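Local coordinates for YkuI protein (Bacillus subtilis, PDB 2BAS) that binds the bacterial second messenger cyclic di-GMP through its EAL domain and probably belongs to the phosphodiesterases that cleave this nucleotide, at residues L196-Q201 / P210-V215; S218-A223 / A228-E233. All coordinates share one frame; numbering follows the deposited sequence.

Contact 1: residues L196-Q201 / P210-V215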
ATOM      1  N   LEU A 196      -0.659  -2.865  13.992  1.00 59.78           N
ATOM      2  CA  LEU A 196      -0.858  -1.518  13.492  1.00 59.11           C
ATOM      3  C   LEU A 196      -2.184  -1.022  14.034  1.00 58.62           C
ATOM      4  O   LEU A 196      -3.211  -1.663  13.826  1.00 58.85           O
ATOM      5  CB  LEU A 196      -0.891  -1.521  11.959  1.00 59.57           C
ATOM      6  CG  LEU A 196       0.343  -1.974  11.188  1.00 59.85           C
ATOM      7  CD1 LEU A 196       0.057  -1.923   9.690  1.00 62.86           C
ATOM      8  CD2 LEU A 196       1.563  -1.116  11.535  1.00 59.08           C
ATOM      9  N   LYS A 197      -2.171   0.097  14.749  1.00 60.34           N
ATOM     10  CA  LYS A 197      -3.414   0.679  15.269  1.00 62.77           C
ATOM     11  C   LYS A 197      -3.904   1.782  14.343  1.00 63.21           C
ATOM     12  O   LYS A 197      -3.197   2.767  14.099  1.00 62.90           O
ATOM     13  CB  LYS A 197      -3.247   1.242  16.675  1.00 62.15           C
ATOM     14  CG  LYS A 197      -3.115   0.214  17.774  1.00 67.95           C
ATOM     15  CD  LYS A 197      -3.403   0.812  19.174  1.00 66.77           C
ATOM     16  CE  LYS A 197      -4.900   0.773  19.539  1.00 70.37           C
ATOM     17  NZ  LYS A 197      -5.161   0.946  21.016  1.00 73.35           N
ATOM     18  N   ILE A 198      -5.115   1.600  13.829  1.00 62.88           N
ATOM     19  CA  ILE A 198      -5.730   2.544  12.907  1.00 61.36           C
ATOM     20  C   ILE A 198      -6.912   3.232  13.590  1.00 61.25           C
ATOM     21  O   ILE A 198      -7.804   2.579  14.111  1.00 59.21           O
ATOM     22  CB  ILE A 198      -6.145   1.825  11.589  1.00 60.95           C
ATOM     23  CG1 ILE A 198      -4.922   1.159  10.948  1.00 60.44           C
ATOM     24  CG2 ILE A 198      -6.781   2.788  10.613  1.00 60.50           C
ATOM     25  CD1 ILE A 198      -5.241   0.152   9.843  1.00 61.60           C
ATOM     26  N   ASP A 199      -6.868   4.559  13.619  1.00 65.19           N
ATOM     27  CA  ASP A 199      -7.914   5.404  14.184  1.00 69.01           C
ATOM     28  C   ASP A 199      -8.954   5.666  13.097  1.00 71.40           C
ATOM     29  O   ASP A 199      -8.600   5.866  11.938  1.00 72.92           O
ATOM     30  CB  ASP A 199      -7.287   6.719  14.661  1.00 70.08           C
ATOM     31  CG  ASP A 199      -8.316   7.812  14.941  1.00 75.53           C
ATOM     32  OD1 ASP A 199      -9.421   7.503  15.441  1.00 79.56           O
ATOM     33  OD2 ASP A 199      -8.007   8.996  14.673  1.00 79.88           O
ATOM     34  N   LEU A 200     -10.230   5.672  13.457  1.00 73.87           N
ATOM     35  CA  LEU A 200     -11.279   5.852  12.454  1.00 76.38           C
ATOM     36  C   LEU A 200     -12.123   7.114  12.642  1.00 78.85           C
ATOM     37  O   LEU A 200     -13.201   7.238  12.050  1.00 79.23           O
ATOM     38  CB  LEU A 200     -12.163   4.603  12.357  1.00 75.99           C
ATOM     39  CG  LEU A 200     -11.503   3.295  11.909  1.00 74.84           C
ATOM     40  CD1 LEU A 200     -12.518   2.166  11.960  1.00 73.39           C
ATOM     41  CD2 LEU A 200     -10.893   3.415  10.512  1.00 74.66           C
ATOM     42  N   GLN A 201     -11.636   8.040  13.467  1.00 81.03           N
ATOM     43  CA  GLN A 201     -12.275   9.343  13.629  1.00 82.99           C
ATOM     44  C   GLN A 201     -12.228  10.082  12.300  1.00 84.40           C
ATOM     45  O   GLN A 201     -13.207  10.711  11.889  1.00 84.42           O
ATOM     46  CB  GLN A 201     -11.548  10.177  14.683  1.00 83.35           C
ATOM     47  CG  GLN A 201     -11.836   9.806  16.125  1.00 85.25           C
ATOM     48  CD  GLN A 201     -10.812  10.396  17.086  1.00 87.28           C
ATOM     49  OE1 GLN A 201      -9.605  10.188  16.926  1.00 87.84           O
ATOM     50  NE2 GLN A 201     -11.290  11.130  18.092  1.00 84.43           N
ATOM     51  N   PRO A 210     -12.355   8.285  -1.187  1.00 75.38           N
ATOM     52  CA  PRO A 210     -11.441   9.424  -1.128  1.00 74.18           C
ATOM     53  C   PRO A 210     -10.002   8.925  -0.888  1.00 72.80           C
ATOM     54  O   PRO A 210      -9.786   7.733  -0.601  1.00 72.60           O
ATOM     55  CB  PRO A 210     -11.946  10.202   0.087  1.00 74.82           C
ATOM     56  CG  PRO A 210     -12.474   9.136   0.999  1.00 75.27           C
ATOM     57  CD  PRO A 210     -13.112   8.125   0.072  1.00 75.32           C
ATOM     58  N   SER A 211      -9.035   9.833  -0.996  1.00 70.13           N
ATOM     59  CA  SER A 211      -7.626   9.519  -0.769  1.00 67.75           C
ATOM     60  C   SER A 211      -7.387   8.620   0.453  1.00 66.89           C
ATOM     61  O   SER A 211      -6.646   7.636   0.369  1.00 65.21           O
ATOM     62  CB  SER A 211      -6.821  10.813  -0.624  1.00 67.98           C
ATOM     63  OG  SER A 211      -6.754  11.530  -1.846  1.00 68.10           O
ATOM     64  N   TYR A 212      -8.028   8.957   1.574  1.00 65.76           N
ATOM     65  CA  TYR A 212      -7.814   8.253   2.845  1.00 65.36           C
ATOM     66  C   TYR A 212      -8.054   6.744   2.790  1.00 63.64           C
ATOM     67  O   TYR A 212      -7.283   5.968   3.373  1.00 62.31           O
ATOM     68  CB  TYR A 212      -8.632   8.886   3.980  1.00 66.40           C
ATOM     69  CG  TYR A 212      -8.328   8.286   5.335  1.00 69.25           C
ATOM     70  CD1 TYR A 212      -7.076   8.459   5.927  1.00 72.04           C
ATOM     71  CD2 TYR A 212      -9.284   7.534   6.024  1.00 75.21           C
ATOM     72  CE1 TYR A 212      -6.782   7.908   7.169  1.00 73.79           C
ATOM     73  CE2 TYR A 212      -8.996   6.973   7.279  1.00 75.03           C
ATOM     74  CZ  TYR A 212      -7.739   7.169   7.838  1.00 72.31           C
ATOM     75  OH  TYR A 212      -7.426   6.634   9.067  1.00 70.43           O
ATOM     76  N   GLU A 213      -9.112   6.331   2.092  1.00 61.95           N
ATOM     77  CA  GLU A 213      -9.416   4.914   1.940  1.00 60.64           C
ATOM     78  C   GLU A 213      -8.393   4.194   1.037  1.00 58.19           C
ATOM     79  O   GLU A 213      -8.095   3.019   1.225  1.00 59.21           O
ATOM     80  CB  GLU A 213     -10.834   4.725   1.427  1.00 61.64           C
ATOM     81  CG  GLU A 213     -11.456   3.416   1.890  1.00 68.26           C
ATOM     82  CD  GLU A 213     -12.984   3.368   1.769  1.00 72.81           C
ATOM     83  OE1 GLU A 213     -13.644   4.438   1.691  1.00 69.27           O
ATOM     84  OE2 GLU A 213     -13.517   2.234   1.764  1.00 74.59           O
ATOM     85  N   HIS A 214      -7.822   4.903   0.077  1.00 53.63           N
ATOM     86  CA  HIS A 214      -6.789   4.289  -0.724  1.00 50.51           C
ATOM     87  C   HIS A 214      -5.499   4.085   0.072  1.00 51.92           C
ATOM     88  O   HIS A 214      -4.880   3.027  -0.014  1.00 53.46           O
ATOM     89  CB  HIS A 214      -6.549   5.078  -1.995  1.00 47.26           C
ATOM     90  CG  HIS A 214      -7.703   5.039  -2.942  1.00 38.68           C
ATOM     91  ND1 HIS A 214      -8.013   6.087  -3.787  1.00 39.89           N
ATOM     92  CD2 HIS A 214      -8.635   4.084  -3.168  1.00 31.05           C
ATOM     93  CE1 HIS A 214      -9.067   5.765  -4.517  1.00 31.93           C
ATOM     94  NE2 HIS A 214      -9.467   4.557  -4.155  1.00 38.43           N
ATOM     95  N   VAL A 215      -5.116   5.080   0.867  1.00 51.58           N
ATOM     96  CA  VAL A 215      -3.945   4.971   1.728  1.00 51.48           C
ATOM     97  C   VAL A 215      -4.068   3.784   2.684  1.00 55.83           C
ATOM     98  O   VAL A 215      -3.119   3.017   2.835  1.00 58.43           O
ATOM     99  CB  VAL A 215      -3.678   6.280   2.519  1.00 52.04           C
ATOM    100  CG1 VAL A 215      -2.619   6.068   3.607  1.00 47.88           C
ATOM    101  CG2 VAL A 215      -3.275   7.427   1.567  1.00 44.69           C
TER
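Y212 reaches from the first turn of helix 211-226 to D199 and I198 at the end of strand 195-199. This is one beta-alpha step of the TIM-barrel-like EAL fold, in which the loop leaving the carboxyl end of a strand leads into the next helix. The two backbones are well separated, with I198 CA and V215 CA, the nearest pair, 11.6 Å apart, and the phenol bridges the gap. With its CG anti to the backbone N (chi1 -174°), the Y212 side chain extends from the helix toward the strand. Its hydroxyl donates a weak hydrogen bond to the last strand carbonyl, Y212 OH to D199 O at 3.2 Å, and that oxygen lies near the ring plane at the ring edge. One residue earlier, I198 CG2 approaches the same hydroxyl loosely, 4.2 Å from Y212 OH. The side chain of I198 also packs on L216 of the same helix, which joins this end of the contact to the layer between helix and sheet. Beyond it the packing thins. L200 CD2 stays 4.9 Å from Y212 OH and turns to Y243 and Y232, while Q201 and P210 lie at the surface. S211 and Y212 face the second subunit, where D186 of that chain packs on the Y212 side chain. K197 points to the other side of the strand, where its NZ forms a salt bridge with E146 and a hydrogen bond with Q253. Past the phenol, the chain bends in an Asx turn: Q201 N donates to D199 OD1 over 3.0 Å, nearly straight at 166°, meeting the oxygen from above the carboxylate plane, 60° out of it.

Contact 2: residues S218-A223 / A228-E233; sequences SISLLA and AALLYE
L230 packs against helix 211-226, its two methyls divided between S220 and A223. Its CB leaves strand 229-233 on the helix side but is still 6.0 Å from A223 CB. The first torsion sets CG anti to the carbonyl carbon and beside the backbone N (chi1 -54°), which carries the branch point toward the helix. From CG the methyls part: L230 CD1 runs to the hydroxyl of S220, 3.8 Å from S220 OG, an apolar contact with a polar atom, whereas L230 CD2 settles against the methyl of A223, 4.0 Å from A223 CB. Those two partners are three residues apart, so the leucine spans about one turn, from A223, which faces the strand, to S220 on the flank of the helix. The same CD2 also packs against I198 CD1 of the neighbouring strand, 3.8 Å away. A223 makes contacts with both its side chain and its backbone. Its CB sits 3.5 Å from A228 O and 4.3 Å from A228 CB, so that one methyl meets both the residue just before the strand and the leucine two residues on. Its carbonyl takes the backbone bond that ties the helix to the residue that leads into the strand, A228 N to A223 O at 3.1 Å; the hydrogen bond is bent (149° at the hydrogen), and the donor is tilted 17° from the carbonyl plane. Spanning five residues, the bond closes the turn at the end of the helix and brings the chain back to the sheet. On the far side of the helix S218, L221 and L222 pack on the second subunit, L221 against L221 of that chain. Buried alanines, a short turn and a leucine packed against the helix make up an alpha-to-beta return of the TIM-barrel-like EAL domain.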
ATOM      1  N   SER A 218      -3.511   0.374   0.801  1.00 62.98           N
ATOM      2  CA  SER A 218      -2.122  -0.008   0.557  1.00 66.57           C
ATOM      3  C   SER A 218      -1.405  -0.430   1.840  1.00 68.02           C
ATOM      4  O   SER A 218      -0.536  -1.316   1.818  1.00 68.96           O
ATOM      5  CB  SER A 218      -1.340   1.101  -0.152  1.00 67.02           C
ATOM      6  OG  SER A 218      -1.051   2.158   0.738  1.00 70.56           O
ATOM      7  N   ILE A 219      -1.762   0.206   2.952  1.00 69.05           N
ATOM      8  CA  ILE A 219      -1.208  -0.165   4.253  1.00 68.63           C
ATOM      9  C   ILE A 219      -1.685  -1.569   4.641  1.00 68.84           C
ATOM     10  O   ILE A 219      -0.909  -2.384   5.146  1.00 68.22           O
ATOM     11  CB  ILE A 219      -1.581   0.870   5.334  1.00 68.51           C
ATOM     12  CG1 ILE A 219      -0.807   2.171   5.084  1.00 67.97           C
ATOM     13  CG2 ILE A 219      -1.297   0.312   6.731  1.00 65.88           C
ATOM     14  CD1 ILE A 219      -1.242   3.375   5.937  1.00 68.56           C
ATOM     15  N   SER A 220      -2.964  -1.834   4.390  1.00 68.27           N
ATOM     16  CA  SER A 220      -3.588  -3.124   4.666  1.00 68.51           C
ATOM     17  C   SER A 220      -2.827  -4.270   3.968  1.00 69.23           C
ATOM     18  O   SER A 220      -2.556  -5.309   4.579  1.00 69.00           O
ATOM     19  CB  SER A 220      -5.044  -3.069   4.191  1.00 68.73           C
ATOM     20  OG  SER A 220      -5.814  -4.161   4.646  1.00 71.98           O
ATOM     21  N   LEU A 221      -2.478  -4.061   2.695  1.00 68.25           N
ATOM     22  CA  LEU A 221      -1.744  -5.046   1.895  1.00 68.46           C
ATOM     23  C   LEU A 221      -0.372  -5.336   2.450  1.00 68.46           C
ATOM     24  O   LEU A 221      -0.016  -6.498   2.654  1.00 71.13           O
ATOM     25  CB  LEU A 221      -1.553  -4.569   0.452  1.00 67.74           C
ATOM     26  CG  LEU A 221      -2.752  -4.433  -0.481  1.00 67.82           C
ATOM     27  CD1 LEU A 221      -2.217  -4.035  -1.845  1.00 66.89           C
ATOM     28  CD2 LEU A 221      -3.604  -5.709  -0.557  1.00 56.36           C
ATOM     29  N   LEU A 222       0.408  -4.274   2.651  1.00 66.37           N
ATOM     30  CA  LEU A 222       1.743  -4.375   3.216  1.00 63.46           C
ATOM     31  C   LEU A 222       1.700  -5.158   4.522  1.00 62.53           C
ATOM     32  O   LEU A 222       2.607  -5.960   4.797  1.00 61.04           O
ATOM     33  CB  LEU A 222       2.347  -2.981   3.430  1.00 63.52           C
ATOM     34  CG  LEU A 222       3.676  -2.827   4.183  1.00 62.53           C
ATOM     35  CD1 LEU A 222       4.801  -3.557   3.473  1.00 60.99           C
ATOM     36  CD2 LEU A 222       4.038  -1.368   4.332  1.00 62.73           C
ATOM     37  N   ALA A 223       0.637  -4.938   5.299  1.00 61.25           N
ATOM     38  CA  ALA A 223       0.475  -5.583   6.604  1.00 61.50           C
ATOM     39  C   ALA A 223       0.234  -7.075   6.453  1.00 62.41           C
ATOM     40  O   ALA A 223       0.719  -7.875   7.257  1.00 64.74           O
ATOM     41  CB  ALA A 223      -0.655  -4.948   7.387  1.00 60.86           C
ATOM     42  N   ALA A 228       1.638  -7.987  10.216  1.00 58.17           N
ATOM     43  CA  ALA A 228       1.148  -7.088  11.250  1.00 59.34           C
ATOM     44  C   ALA A 228      -0.373  -7.174  11.226  1.00 60.22           C
ATOM     45  O   ALA A 228      -0.984  -7.011  10.164  1.00 61.95           O
ATOM     46  CB  ALA A 228       1.615  -5.652  11.000  1.00 54.51           C
ATOM     47  N   ALA A 229      -0.974  -7.465  12.378  1.00 58.53           N
ATOM     48  CA  ALA A 229      -2.428  -7.467  12.492  1.00 58.93           C
ATOM     49  C   ALA A 229      -2.905  -6.020  12.614  1.00 60.67           C
ATOM     50  O   ALA A 229      -2.194  -5.164  13.155  1.00 62.76           O
ATOM     51  CB  ALA A 229      -2.871  -8.272  13.705  1.00 56.97           C
ATOM     52  N   LEU A 230      -4.109  -5.759  12.124  1.00 60.14           N
ATOM     53  CA  LEU A 230      -4.695  -4.436  12.187  1.00 60.04           C
ATOM     54  C   LEU A 230      -5.645  -4.336  13.367  1.00 60.68           C
ATOM     55  O   LEU A 230      -6.546  -5.162  13.533  1.00 59.22           O
ATOM     56  CB  LEU A 230      -5.466  -4.115  10.901  1.00 58.96           C
ATOM     57  CG  LEU A 230      -4.724  -4.259   9.573  1.00 58.57           C
ATOM     58  CD1 LEU A 230      -5.705  -4.103   8.424  1.00 58.23           C
ATOM     59  CD2 LEU A 230      -3.579  -3.254   9.451  1.00 52.34           C
ATOM     60  N   LEU A 231      -5.433  -3.306  14.177  1.00 61.31           N
ATOM     61  CA  LEU A 231      -6.339  -2.959  15.261  1.00 61.54           C
ATOM     62  C   LEU A 231      -7.037  -1.629  14.943  1.00 60.73           C
ATOM     63  O   LEU A 231      -6.392  -0.574  14.872  1.00 59.99           O
ATOM     64  CB  LEU A 231      -5.559  -2.875  16.570  1.00 60.61           C
ATOM     65  CG  LEU A 231      -6.192  -2.318  17.844  1.00 63.00           C
ATOM     66  CD1 LEU A 231      -7.605  -2.785  18.046  1.00 62.02           C
ATOM     67  CD2 LEU A 231      -5.332  -2.705  19.042  1.00 63.87           C
ATOM     68  N   TYR A 232      -8.345  -1.681  14.720  1.00 60.09           N
ATOM     69  CA  TYR A 232      -9.103  -0.459  14.478  1.00 59.32           C
ATOM     70  C   TYR A 232      -9.630   0.042  15.792  1.00 58.92           C
ATOM     71  O   TYR A 232     -10.384  -0.657  16.457  1.00 59.42           O
ATOM     72  CB  TYR A 232     -10.250  -0.698  13.504  1.00 59.04           C
ATOM     73  CG  TYR A 232      -9.790  -0.952  12.096  1.00 59.24           C
ATOM     74  CD1 TYR A 232      -9.367  -2.209  11.702  1.00 60.51           C
ATOM     75  CD2 TYR A 232      -9.767   0.065  11.156  1.00 60.08           C
ATOM     76  CE1 TYR A 232      -8.943  -2.443  10.409  1.00 61.01           C
ATOM     77  CE2 TYR A 232      -9.347  -0.168   9.860  1.00 56.70           C
ATOM     78  CZ  TYR A 232      -8.936  -1.420   9.501  1.00 56.25           C
ATOM     79  OH  TYR A 232      -8.500  -1.669   8.227  1.00 61.95           O
ATOM     80  N   GLU A 233      -9.205   1.244  16.170  1.00 60.63           N
ATOM     81  CA  GLU A 233      -9.652   1.899  17.400  1.00 62.15           C
ATOM     82  C   GLU A 233     -10.551   3.102  17.094  1.00 61.46           C
ATOM     83  O   GLU A 233     -10.730   3.476  15.934  1.00 59.89           O
ATOM     84  CB  GLU A 233      -8.456   2.310  18.283  1.00 60.93           C
ATOM     85  CG  GLU A 233      -7.571   3.409  17.729  1.00 62.78           C
ATOM     86  CD  GLU A 233      -6.647   4.015  18.778  1.00 68.34           C
ATOM     87  OE1 GLU A 233      -7.139   4.682  19.723  1.00 73.75           O
ATOM     88  OE2 GLU A 233      -5.413   3.841  18.647  1.00 77.82           O
TER

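Overall arrangement
The contacts follow each other along the chain, with centres about 10 Å apart, and both use helix 211-226. Contact 1 joins its beginning to strand 195-199, contact 2 its later turns to strand 229-233. Those strands are parallel neighbours in the EAL sheet, so the two contacts together make a beta-alpha-beta crossover. The strands are also directly linked, by probable hydrogen bonds from I198 N to L231 O (2.7 Å) and from L231 N to L196 O (2.8 Å). Both contacts reach the second subunit, which means that the helix packed against the sheet also forms part of the dimer interface.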